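Local coordinates for protein CTD kinase subunit gamma (PDB 5CE7) that is probably the CTDK subunit that, together with ctk2, is required to activate the kinase hyperphosphorylating the RNA polymerase II CTD, at residues A[2-5]-A[6-9]; A[8-11]-A[12-16]; A[23-26]-A[27-31]; A[120-123]-A[124-128]; A[133-136]-A[137-140]. All blocks are in the same frame, centred on the assembly; numbering follows the deposited sequence.

All five contacts are local, each between neighbouring turns of one helix or round its first turn, so none closes a long loop. From the N terminus, contact 1 caps and starts helix 3-14, and contact 2 continues it, sharing Met8 and Thr9. Contact 3 forms the first turns of helix 25-33, which packs on the first helix: Phe30 meets Thr9, and Phe10 meets both Phe30 and Pro27. Across the chain's centre, contact 4 starts helix 124-139 and contact 5 finishes it, their centres about 18 Å apart. The contacts follow in series without crossing; centres of contacts 1 and 5 lie about 37 Å apart, on opposite sides of the centre of this all-helical chain.

Contact 1: residues A[2-5]-A[6-9]; sequences DPFE and GRMT
Arg7 folds back over the first turn of helix 3-14, passing Pro3 and Phe4. One guanidinium face lies over Pro3 O and Phe4 CA, while NH1 comes within 3.6 Å of Pro3 CB. Arg7 NH2 sits at the edge of the Phe4 ring, 3.8 Å from CD1, with the two planes 76° apart. The bend at chi3 (-62°) turns the group back along the helix, and its charge is paired with Asp40 of helix 38-51 through NH1. Apolar packing joins Phe4 and Met8, which lie side by side; the selenomethionine, bent twice, puts CE 3.6 Å from Phe4 CZ. Among the hydrogen bonds, Asp2 is the N-cap: its OD1 accepts from Glu5 N at 3.1 Å in a nearly straight bond. Backbone bonds then run from Gly6 N to Asp2 O, Arg7 N to Pro3 O and Met8 N to Phe4 O. Glu5 O receives Thr9 N at 3.0 Å and also lies 3.0 Å from Thr9 OG1. A water links this hydroxyl to Glu5 OE1, donating to the carboxylate at 2.9 Å. Acidic Asp2 and Glu5 probably suit the positive helix start, while the Arg7-Asp40 salt bridge ties it to helix 38-51.

Contact 2: residues A[8-11]-A[12-16]; sequences MTFL and QLLGK
Phe10 extends with CG opposite its backbone N (chi1 -171°), whereas Leu14 has CG anti to the carbonyl carbon (chi1 -73°), and these torsions lay the leucine branch over one face of the ring. Leu14 CG stands 4.1 Å from the centroid of the Phe10 ring, 14° off the ring normal, a CH-pi contact. Its methyl CD1 reaches the rim of that ring, 3.6 Å from Phe10 CE2, and CD2 comes close to CZ. Leu14 CD1 also approaches Leu11 CD2, more loosely. Along another side of the helix, the Thr9 and Leu13 side chains lie side by side, CG2 4.2 Å from CD2. Gln12, extended beyond CG, runs back over the preceding turn: its NE2 makes a weak bond of 3.4 Å to Met8 O, which already accepts from Gln12 N, and lies 3.6 Å from Met8 CG. Backbone bonds continue from Leu13 N to Thr9 O, Leu14 N to Phe10 O and Gly15 N to Leu11 O. Phe10 also packs on Leu41 and Ile45 of helix 38-51 and on Phe63 of helix 54-73. This apolar face of helix 3-14, set against its neighbours, belongs to the helical core of the right-handed superhelix of the Ctk3 CTD-interacting domain.

Contact 3: residues A[23-26]-A[27-31]; sequences SQIK and PAQFA
The opening turns of helix 25-33 hold a proline in the first turn, where the missing N-H of proline costs no helical hydrogen bond. The Pro27 ring lies against the carbonyls of the preceding residues: CD is 3.4 Å from both Ser23 O and Gln24 O, and CG is 3.6 Å from Ser23 O. Lys26 CB, of the residue just before, comes to 3.3 Å from Pro27 CD, tighter than usual van der Waals contact. Regular helical bonding starts just beyond the ring, with Ala28 N to Gln24 O at 3.2 Å, Gln29 N to Ile25 O at 2.9 Å and Phe30 N to Lys26 O. In the superhelix of the CTD-interacting domain this helix touches both helix 3-14 and helix 54-73; Pro27 touches Phe63, Phe30 packs on Phe10 and Leu13, and Gln24 OE1 bonds to Thr66. Of the side chains, Ile25 and Gln29 meet at an angle. Ile25 CG2 is placed opposite the backbone N by chi1 (-65°), beside the carbonyl carbon and on the side of the following turn. There it touches the flat amide of Gln29, 3.7 Å from CD, and Gln29 CG rests 3.4 Å from Ile25 O.

Contact 4: residues A[120-123]-A[124-128]; sequences KVID and DNQYK
A capping box opens helix 124-139, formed between Asp123 at the N-cap and Gln126 three residues on. Asp123 OD1 accepts the backbone N-H of Gln126 at 2.9 Å along a nearly straight line (174°), and Gln126 OE1 returns the bond by accepting from Asp123 N, also at 2.9 Å. The two side chains cross at about a right angle, carboxylate and amide planes 60° apart. Asp123 can reach inward because chi1 (63°) places CG between its backbone N and carbonyl carbon, while the extended Gln126 chain runs back towards the preceding loop. The amide of Gln126 is held at its other end too, NE2 bonding to Ser85 OG of helix 80-86. Tyr127 N to Asp123 O, 3.0 Å, starts the regular helical bonding.

Ile122 adds an apolar contact before the cap. Its CD1 comes in at the edge of the Tyr127 ring, 4.1 Å from CB of that residue, and Gln126 OE1 lies 3.4 Å from Ile122 CA. On the neighbouring helix 100-118, His117 stacks with the Tyr127 ring and bonds to Asp124 OD1. Lys120, with positive phi, is the C-prime residue of the Schellman motif that ends that helix, so a Schellman turn followed by a capping box makes the short link between two consecutive helices of this domain.

Contact 5: residues A[133-136]-A[137-140]; sequences TVEA and HEQA
Helical hydrogen bonds carry the backbone to its end, from His137 N to Thr133 O at 2.9 Å through Glu138 N to Val134 O and Gln139 N to Glu135 O, with Ala140 N still reaching Ala136 O at 3.1 Å. This is the end of helix 124-139, the last helix of this CTD-interacting domain construct. Thr133 and His137 lie side by side: CG2 of the threonine sits over one face of the imidazole, 4.0 Å from the His137 ring centroid and 26° off the normal, a CH-pi contact. With CG beside its own backbone N (chi1 -67°), His137 turns the same ring face back over the preceding turn, and Thr133 O lies over it as well. The ring is tied to the loop beyond helix 88-95, ND1 bonding to Ala96 O. The modelled 2.4 Å between Gln139 NE2 and Glu135 OE2 is too short to be taken at face value. Glu135 OE1 and Glu138 OE1 approach to 3.8 Å, their carboxylate planes 61° apart. Both oxygens make salt bridges to the same nitrogen, Arg110 NH2 of helix 100-118, which would offset their mutual repulsion.

Contact 1: residues A[2-5]-A[6-9]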
loop_
_atom_site.group_PDB
_atom_site.type_symbol
_atom_site.label_atom_id
_atom_site.label_comp_id
_atom_site.label_asym_id
_atom_site.label_seq_id
_atom_site.Cartn_x
_atom_site.Cartn_y
_atom_site.Cartn_z
ATOM N N ASP A 2 11.431 12.088 17.096
ATOM C CA ASP A 2 11.724 10.709 17.491
ATOM C C ASP A 2 10.726 9.694 16.909
ATOM O O ASP A 2 9.647 10.074 16.444
ATOM C CB ASP A 2 11.920 10.564 19.020
ATOM C CG ASP A 2 10.697 10.972 19.844
ATOM O OD1 ASP A 2 9.544 10.727 19.428
ATOM O OD2 ASP A 2 10.907 11.517 20.954
ATOM N N PRO A 3 11.104 8.406 16.903
ATOM C CA PRO A 3 10.205 7.393 16.338
ATOM C C PRO A 3 8.773 7.420 16.892
ATOM O O PRO A 3 7.842 7.251 16.107
ATOM C CB PRO A 3 10.915 6.083 16.676
ATOM C CG PRO A 3 12.378 6.455 16.571
ATOM C CD PRO A 3 12.465 7.873 17.131
ATOM N N PHE A 4 8.592 7.630 18.195
ATOM C CA PHE A 4 7.241 7.631 18.770
ATOM C C PHE A 4 6.322 8.712 18.206
ATOM O O PHE A 4 5.178 8.427 17.827
ATOM C CB PHE A 4 7.260 7.741 20.305
ATOM C CG PHE A 4 5.884 7.737 20.919
ATOM C CD1 PHE A 4 5.190 6.549 21.090
ATOM C CD2 PHE A 4 5.264 8.930 21.275
ATOM C CE1 PHE A 4 3.917 6.543 21.645
ATOM C CE2 PHE A 4 3.987 8.930 21.826
ATOM C CZ PHE A 4 3.314 7.737 21.999
ATOM N N GLU A 5 6.806 9.953 18.188
ATOM C CA GLU A 5 6.050 11.051 17.590
ATOM C C GLU A 5 5.771 10.781 16.105
ATOM O O GLU A 5 4.687 11.087 15.592
ATOM C CB GLU A 5 6.787 12.388 17.744
ATOM C CG GLU A 5 5.931 13.569 17.258
ATOM C CD GLU A 5 6.632 14.925 17.319
ATOM O OE1 GLU A 5 6.060 15.909 16.799
ATOM O OE2 GLU A 5 7.745 15.016 17.877
ATOM N N GLY A 6 6.752 10.205 15.422
ATOM C CA GLY A 6 6.589 9.824 14.030
ATOM C C GLY A 6 5.415 8.878 13.819
ATOM O O GLY A 6 4.566 9.107 12.954
ATOM N N ARG A 7 5.372 7.805 14.607
ATOM C CA ARG A 7 4.298 6.825 14.528
ATOM C C ARG A 7 2.947 7.456 14.873
ATOM O O ARG A 7 1.964 7.237 14.175
ATOM C CB ARG A 7 4.571 5.630 15.468
ATOM C CG ARG A 7 5.765 4.761 15.061
ATOM C CD ARG A 7 5.841 3.452 15.857
ATOM N NE ARG A 7 6.020 3.666 17.291
ATOM C CZ ARG A 7 7.199 3.801 17.891
ATOM N NH1 ARG A 7 8.319 3.710 17.191
ATOM N NH2 ARG A 7 7.259 4.005 19.202
HETATM N N MSE A 8 2.900 8.229 15.956
HETATM C CA MSE A 8 1.651 8.855 16.407
HETATM C C MSE A 8 1.044 9.774 15.337
HETATM O O MSE A 8 -0.145 9.669 14.995
HETATM C CB MSE A 8 1.877 9.663 17.695
HETATM C CG MSE A 8 0.578 10.251 18.252
HETATM SE SE MSE A 8 -0.716 8.849 18.711
HETATM C CE MSE A 8 0.245 8.152 20.243
ATOM N N THR A 9 1.866 10.679 14.827
ATOM C CA THR A 9 1.452 11.590 13.769
ATOM C C THR A 9 1.060 10.847 12.492
ATOM O O THR A 9 0.022 11.142 11.880
ATOM C CB THR A 9 2.554 12.619 13.468
ATOM O OG1 THR A 9 2.872 13.331 14.669
ATOM C CG2 THR A 9 2.083 13.626 12.409
HETATM O O HOH W 1 4.135 15.572 14.657
#

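Contact 2: residues A[8-11]-A[12-16]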
loop_
_atom_site.group_PDB
_atom_site.type_symbol
_atom_site.label_atom_id
_atom_site.label_comp_id
_atom_site.label_asym_id
_atom_site.label_seq_id
_atom_site.Cartn_x
_atom_site.Cartn_y
_atom_site.Cartn_z
HETATM N N MSE A 8 2.900 8.229 15.956
HETATM C CA MSE A 8 1.651 8.855 16.407
HETATM C C MSE A 8 1.044 9.774 15.337
HETATM O O MSE A 8 -0.145 9.669 14.995
HETATM C CB MSE A 8 1.877 9.663 17.695
HETATM C CG MSE A 8 0.578 10.251 18.252
HETATM SE SE MSE A 8 -0.716 8.849 18.711
HETATM C CE MSE A 8 0.245 8.152 20.243
ATOM N N THR A 9 1.866 10.679 14.827
ATOM C CA THR A 9 1.452 11.590 13.769
ATOM C C THR A 9 1.060 10.847 12.492
ATOM O O THR A 9 0.022 11.142 11.880
ATOM C CB THR A 9 2.554 12.619 13.468
ATOM O OG1 THR A 9 2.872 13.331 14.669
ATOM C CG2 THR A 9 2.083 13.626 12.409
ATOM N N PHE A 10 1.880 9.882 12.085
ATOM C CA PHE A 10 1.594 9.127 10.864
ATOM C C PHE A 10 0.270 8.368 10.966
ATOM O O PHE A 10 -0.524 8.364 10.024
ATOM C CB PHE A 10 2.760 8.192 10.509
ATOM C CG PHE A 10 2.636 7.528 9.161
ATOM C CD1 PHE A 10 2.559 8.290 7.993
ATOM C CD2 PHE A 10 2.634 6.139 9.052
ATOM C CE1 PHE A 10 2.466 7.677 6.746
ATOM C CE2 PHE A 10 2.539 5.524 7.804
ATOM C CZ PHE A 10 2.458 6.288 6.656
ATOM N N LEU A 11 0.019 7.742 12.110
ATOM C CA LEU A 11 -1.245 7.039 12.323
ATOM C C LEU A 11 -2.454 7.985 12.190
ATOM O O LEU A 11 -3.473 7.619 11.601
ATOM C CB LEU A 11 -1.254 6.299 13.681
ATOM C CG LEU A 11 -0.480 4.968 13.763
ATOM C CD1 LEU A 11 -0.406 4.455 15.206
ATOM C CD2 LEU A 11 -1.119 3.903 12.828
ATOM N N GLN A 12 -2.338 9.196 12.735
ATOM C CA GLN A 12 -3.389 10.208 12.592
ATOM C C GLN A 12 -3.595 10.594 11.127
ATOM O O GLN A 12 -4.723 10.681 10.647
ATOM C CB GLN A 12 -3.071 11.444 13.441
ATOM C CG GLN A 12 -3.111 11.181 14.947
ATOM C CD GLN A 12 -2.747 12.411 15.754
ATOM O OE1 GLN A 12 -3.502 13.379 15.807
ATOM N NE2 GLN A 12 -1.581 12.380 16.379
ATOM N N LEU A 13 -2.501 10.816 10.406
ATOM C CA LEU A 13 -2.582 11.077 8.971
ATOM C C LEU A 13 -3.245 9.921 8.201
ATOM O O LEU A 13 -4.082 10.149 7.322
ATOM C CB LEU A 13 -1.181 11.354 8.419
ATOM C CG LEU A 13 -0.779 12.809 8.160
ATOM C CD1 LEU A 13 -1.684 13.807 8.846
ATOM C CD2 LEU A 13 0.690 13.043 8.508
ATOM N N LEU A 14 -2.867 8.683 8.515
ATOM C CA LEU A 14 -3.492 7.525 7.873
ATOM C C LEU A 14 -5.000 7.486 8.106
ATOM O O LEU A 14 -5.750 7.011 7.263
ATOM C CB LEU A 14 -2.871 6.226 8.368
ATOM C CG LEU A 14 -1.471 5.962 7.838
ATOM C CD1 LEU A 14 -0.858 4.747 8.518
ATOM C CD2 LEU A 14 -1.540 5.791 6.332
ATOM N N GLY A 15 -5.435 7.985 9.259
ATOM C CA GLY A 15 -6.845 8.007 9.591
ATOM C C GLY A 15 -7.648 8.922 8.682
ATOM O O GLY A 15 -8.881 8.849 8.664
ATOM N N LYS A 16 -6.947 9.775 7.929
ATOM C CA LYS A 16 -7.584 10.752 7.039
ATOM C C LYS A 16 -7.852 10.200 5.653
ATOM O O LYS A 16 -8.514 10.846 4.859
ATOM C CB LYS A 16 -6.700 11.985 6.862
ATOM C CG LYS A 16 -6.296 12.651 8.145
ATOM C CD LYS A 16 -7.507 13.071 8.917
ATOM C CE LYS A 16 -7.136 14.140 9.920
ATOM N NZ LYS A 16 -8.324 14.510 10.719
#

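Contact 3: residues A[23-26]-A[27-31]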
loop_
_atom_site.group_PDB
_atom_site.type_symbol
_atom_site.label_atom_id
_atom_site.label_comp_id
_atom_site.label_asym_id
_atom_site.label_seq_id
_atom_site.Cartn_x
_atom_site.Cartn_y
_atom_site.Cartn_z
ATOM N N SER A 23 -6.356 12.748 -0.607
ATOM C CA SER A 23 -6.266 12.407 0.819
ATOM C C SER A 23 -4.986 11.642 1.163
ATOM O O SER A 23 -4.637 11.481 2.334
ATOM C CB SER A 23 -7.476 11.565 1.252
ATOM O OG SER A 23 -7.428 10.268 0.675
ATOM N N GLN A 24 -4.307 11.157 0.132
ATOM C CA GLN A 24 -3.179 10.261 0.300
ATOM C C GLN A 24 -1.865 11.038 0.214
ATOM O O GLN A 24 -0.817 10.534 0.588
ATOM C CB GLN A 24 -3.244 9.149 -0.767
ATOM C CG GLN A 24 -4.506 8.271 -0.638
ATOM C CD GLN A 24 -4.988 7.670 -1.952
ATOM O OE1 GLN A 24 -4.214 7.465 -2.880
ATOM N NE2 GLN A 24 -6.276 7.391 -2.029
ATOM N N ILE A 25 -1.938 12.275 -0.269
ATOM C CA ILE A 25 -0.742 13.070 -0.492
ATOM C C ILE A 25 -0.004 13.433 0.797
ATOM O O ILE A 25 1.207 13.253 0.894
ATOM C CB ILE A 25 -1.055 14.363 -1.272
ATOM C CG1 ILE A 25 -1.547 14.028 -2.679
ATOM C CG2 ILE A 25 0.176 15.250 -1.351
ATOM C CD1 ILE A 25 -0.628 13.092 -3.437
ATOM N N LYS A 26 -0.723 13.968 1.772
ATOM C CA LYS A 26 -0.079 14.401 3.011
ATOM C C LYS A 26 0.584 13.257 3.793
ATOM O O LYS A 26 1.700 13.412 4.293
ATOM C CB LYS A 26 -1.067 15.149 3.909
ATOM C CG LYS A 26 -0.475 16.393 4.541
ATOM C CD LYS A 26 -1.263 16.849 5.761
ATOM C CE LYS A 26 -0.362 17.666 6.694
ATOM N NZ LYS A 26 -0.998 17.962 8.012
ATOM N N PRO A 27 -0.101 12.104 3.923
ATOM C CA PRO A 27 0.580 10.995 4.618
ATOM C C PRO A 27 1.806 10.507 3.846
ATOM O O PRO A 27 2.777 10.088 4.464
ATOM C CB PRO A 27 -0.474 9.875 4.658
ATOM C CG PRO A 27 -1.775 10.508 4.326
ATOM C CD PRO A 27 -1.534 11.849 3.683
ATOM N N ALA A 28 1.759 10.565 2.514
ATOM C CA ALA A 28 2.897 10.155 1.696
ATOM C C ALA A 28 4.081 11.103 1.842
ATOM O O ALA A 28 5.231 10.659 1.921
ATOM C CB ALA A 28 2.486 10.037 0.222
ATOM N N GLN A 29 3.807 12.405 1.868
ATOM C CA GLN A 29 4.860 13.409 2.060
ATOM C C GLN A 29 5.532 13.280 3.429
ATOM O O GLN A 29 6.760 13.418 3.549
ATOM C CB GLN A 29 4.317 14.833 1.872
ATOM C CG GLN A 29 4.007 15.178 0.418
ATOM C CD GLN A 29 3.282 16.503 0.257
ATOM O OE1 GLN A 29 2.512 16.915 1.126
ATOM N NE2 GLN A 29 3.522 17.174 -0.866
ATOM N N PHE A 30 4.723 13.033 4.456
ATOM C CA PHE A 30 5.236 12.795 5.808
ATOM C C PHE A 30 6.151 11.572 5.858
ATOM O O PHE A 30 7.237 11.628 6.430
ATOM C CB PHE A 30 4.085 12.601 6.802
ATOM C CG PHE A 30 4.535 12.465 8.234
ATOM C CD1 PHE A 30 4.686 13.586 9.036
ATOM C CD2 PHE A 30 4.803 11.215 8.776
ATOM C CE1 PHE A 30 5.103 13.463 10.363
ATOM C CE2 PHE A 30 5.224 11.083 10.093
ATOM C CZ PHE A 30 5.370 12.209 10.884
ATOM N N ALA A 31 5.695 10.461 5.286
ATOM C CA ALA A 31 6.465 9.225 5.289
ATOM C C ALA A 31 7.828 9.423 4.648
ATOM O O ALA A 31 8.818 8.823 5.081
ATOM C CB ALA A 31 5.698 8.102 4.571
#

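Contact 4: residues A[120-123]-A[124-128]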
loop_
_atom_site.group_PDB
_atom_site.type_symbol
_atom_site.label_atom_id
_atom_site.label_comp_id
_atom_site.label_asym_id
_atom_site.label_seq_id
_atom_site.Cartn_x
_atom_site.Cartn_y
_atom_site.Cartn_z
ATOM N N LYS A 120 7.474 -0.137 -12.487
ATOM C CA LYS A 120 8.620 -1.008 -12.214
ATOM C C LYS A 120 8.924 -1.182 -10.723
ATOM O O LYS A 120 10.048 -1.509 -10.335
ATOM C CB LYS A 120 9.851 -0.498 -12.965
ATOM C CG LYS A 120 9.578 -0.291 -14.459
ATOM C CD LYS A 120 10.780 0.258 -15.199
ATOM C CE LYS A 120 10.853 -0.316 -16.609
ATOM N NZ LYS A 120 11.143 -1.786 -16.589
ATOM N N VAL A 121 7.909 -0.965 -9.891
ATOM C CA VAL A 121 8.019 -1.255 -8.469
ATOM C C VAL A 121 7.985 -2.770 -8.265
ATOM O O VAL A 121 8.661 -3.311 -7.383
ATOM C CB VAL A 121 6.879 -0.589 -7.674
ATOM C CG1 VAL A 121 7.012 -0.900 -6.180
ATOM C CG2 VAL A 121 6.875 0.915 -7.915
ATOM N N ILE A 122 7.185 -3.452 -9.088
ATOM C CA ILE A 122 7.145 -4.917 -9.094
ATOM C C ILE A 122 7.495 -5.442 -10.490
ATOM O O ILE A 122 7.156 -4.819 -11.492
ATOM C CB ILE A 122 5.773 -5.470 -8.639
ATOM C CG1 ILE A 122 4.654 -5.075 -9.613
ATOM C CG2 ILE A 122 5.431 -5.000 -7.217
ATOM C CD1 ILE A 122 3.257 -5.543 -9.147
ATOM N N ASP A 123 8.201 -6.570 -10.553
ATOM C CA ASP A 123 8.588 -7.146 -11.842
ATOM C C ASP A 123 7.498 -8.054 -12.436
ATOM O O ASP A 123 6.387 -8.166 -11.896
ATOM C CB ASP A 123 9.937 -7.885 -11.750
ATOM C CG ASP A 123 9.902 -9.083 -10.801
ATOM O OD1 ASP A 123 8.848 -9.736 -10.679
ATOM O OD2 ASP A 123 10.942 -9.377 -10.173
ATOM N N ASP A 124 7.825 -8.699 -13.551
ATOM C CA ASP A 124 6.853 -9.500 -14.281
ATOM C C ASP A 124 6.355 -10.685 -13.463
ATOM O O ASP A 124 5.158 -10.976 -13.452
ATOM C CB ASP A 124 7.438 -9.984 -15.614
ATOM C CG ASP A 124 7.569 -8.869 -16.642
ATOM O OD1 ASP A 124 7.051 -7.755 -16.396
ATOM O OD2 ASP A 124 8.176 -9.116 -17.710
ATOM N N ASN A 125 7.273 -11.366 -12.783
ATOM C CA ASN A 125 6.914 -12.524 -11.970
ATOM C C ASN A 125 5.995 -12.173 -10.794
ATOM O O ASN A 125 4.984 -12.845 -10.579
ATOM C CB ASN A 125 8.160 -13.240 -11.445
ATOM C CG ASN A 125 7.836 -14.599 -10.868
ATOM O OD1 ASN A 125 7.163 -15.409 -11.506
ATOM N ND2 ASN A 125 8.290 -14.851 -9.642
ATOM N N GLN A 126 6.365 -11.135 -10.037
ATOM C CA GLN A 126 5.526 -10.610 -8.958
ATOM C C GLN A 126 4.122 -10.219 -9.438
ATOM O O GLN A 126 3.121 -10.596 -8.827
ATOM C CB GLN A 126 6.191 -9.397 -8.304
ATOM C CG GLN A 126 7.519 -9.704 -7.617
ATOM C CD GLN A 126 8.188 -8.451 -7.083
ATOM O OE1 GLN A 126 8.685 -7.630 -7.847
ATOM N NE2 GLN A 126 8.190 -8.295 -5.762
ATOM N N TYR A 127 4.061 -9.457 -10.527
ATOM C CA TYR A 127 2.796 -9.017 -11.094
ATOM C C TYR A 127 1.945 -10.218 -11.489
ATOM O O TYR A 127 0.745 -10.278 -11.186
ATOM C CB TYR A 127 3.050 -8.119 -12.301
ATOM C CG TYR A 127 1.797 -7.641 -13.008
ATOM C CD1 TYR A 127 0.905 -6.770 -12.381
ATOM C CD2 TYR A 127 1.515 -8.046 -14.311
ATOM C CE1 TYR A 127 -0.238 -6.330 -13.025
ATOM C CE2 TYR A 127 0.374 -7.607 -14.963
ATOM C CZ TYR A 127 -0.497 -6.751 -14.318
ATOM O OH TYR A 127 -1.628 -6.317 -14.971
ATOM N N LYS A 128 2.574 -11.183 -12.151
ATOM C CA LYS A 128 1.887 -12.401 -12.551
ATOM C C LYS A 128 1.378 -13.159 -11.329
ATOM O O LYS A 128 0.240 -13.622 -11.315
ATOM C CB LYS A 128 2.801 -13.304 -13.392
ATOM C CG LYS A 128 3.033 -12.816 -14.829
ATOM C CD LYS A 128 3.804 -13.854 -15.647
ATOM C CE LYS A 128 4.000 -13.421 -17.099
ATOM N NZ LYS A 128 5.290 -12.711 -17.325
#

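Contact 5: residues A[133-136]-A[137-140]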
loop_
_atom_site.group_PDB
_atom_site.type_symbol
_atom_site.label_atom_id
_atom_site.label_comp_id
_atom_site.label_asym_id
_atom_site.label_seq_id
_atom_site.Cartn_x
_atom_site.Cartn_y
_atom_site.Cartn_z
ATOM N N THR A 133 -3.294 -14.316 -7.777
ATOM C CA THR A 133 -3.905 -14.331 -6.457
ATOM C C THR A 133 -5.265 -13.649 -6.490
ATOM O O THR A 133 -6.242 -14.183 -5.980
ATOM C CB THR A 133 -3.008 -13.642 -5.408
ATOM O OG1 THR A 133 -1.758 -14.336 -5.334
ATOM C CG2 THR A 133 -3.675 -13.668 -4.037
ATOM N N VAL A 134 -5.320 -12.465 -7.097
ATOM C CA VAL A 134 -6.576 -11.754 -7.254
ATOM C C VAL A 134 -7.614 -12.602 -7.997
ATOM O O VAL A 134 -8.779 -12.648 -7.612
ATOM C CB VAL A 134 -6.383 -10.406 -7.992
ATOM C CG1 VAL A 134 -7.726 -9.759 -8.274
ATOM C CG2 VAL A 134 -5.496 -9.461 -7.164
ATOM N N GLU A 135 -7.201 -13.266 -9.068
ATOM C CA GLU A 135 -8.137 -14.079 -9.825
ATOM C C GLU A 135 -8.657 -15.244 -8.980
ATOM O O GLU A 135 -9.860 -15.487 -8.923
ATOM C CB GLU A 135 -7.508 -14.575 -11.133
ATOM C CG GLU A 135 -8.400 -15.515 -11.921
ATOM C CD GLU A 135 -9.694 -14.855 -12.386
ATOM O OE1 GLU A 135 -9.769 -13.607 -12.392
ATOM O OE2 GLU A 135 -10.641 -15.592 -12.745
ATOM N N ALA A 136 -7.749 -15.951 -8.309
ATOM C CA ALA A 136 -8.150 -17.039 -7.411
ATOM C C ALA A 136 -9.152 -16.562 -6.347
ATOM O O ALA A 136 -10.139 -17.236 -6.062
ATOM C CB ALA A 136 -6.921 -17.665 -6.739
ATOM N N HIS A 137 -8.900 -15.391 -5.778
ATOM C CA HIS A 137 -9.767 -14.854 -4.726
ATOM C C HIS A 137 -11.053 -14.197 -5.246
ATOM O O HIS A 137 -12.028 -14.030 -4.500
ATOM C CB HIS A 137 -8.972 -13.904 -3.819
ATOM C CG HIS A 137 -7.912 -14.603 -3.015
ATOM N ND1 HIS A 137 -7.046 -13.928 -2.177
ATOM C CD2 HIS A 137 -7.591 -15.909 -2.916
ATOM C CE1 HIS A 137 -6.240 -14.799 -1.591
ATOM N NE2 HIS A 137 -6.546 -16.011 -2.024
ATOM N N GLU A 138 -11.068 -13.820 -6.519
ATOM C CA GLU A 138 -12.313 -13.358 -7.127
ATOM C C GLU A 138 -13.234 -14.560 -7.370
ATOM O O GLU A 138 -14.446 -14.490 -7.161
ATOM C CB GLU A 138 -12.054 -12.592 -8.438
ATOM C CG GLU A 138 -13.341 -12.271 -9.219
ATOM C CD GLU A 138 -13.106 -11.532 -10.541
ATOM O OE1 GLU A 138 -11.998 -11.032 -10.784
ATOM O OE2 GLU A 138 -14.045 -11.460 -11.345
ATOM N N GLN A 139 -12.656 -15.669 -7.806
ATOM C CA GLN A 139 -13.461 -16.819 -8.197
ATOM C C GLN A 139 -13.963 -17.631 -7.007
ATOM O O GLN A 139 -15.001 -18.283 -7.091
ATOM C CB GLN A 139 -12.698 -17.718 -9.178
ATOM C CG GLN A 139 -12.198 -17.006 -10.439
ATOM C CD GLN A 139 -13.301 -16.296 -11.219
ATOM O OE1 GLN A 139 -14.490 -16.561 -11.029
ATOM N NE2 GLN A 139 -12.905 -15.383 -12.106
ATOM N N ALA A 140 -13.237 -17.576 -5.895
ATOM C CA ALA A 140 -13.604 -18.343 -4.711
ATOM C C ALA A 140 -13.466 -17.520 -3.425
ATOM O O ALA A 140 -12.831 -16.459 -3.389
ATOM C CB ALA A 140 -12.770 -19.615 -4.626
ATOM O OXT ALA A 140 -13.985 -17.915 -2.383
#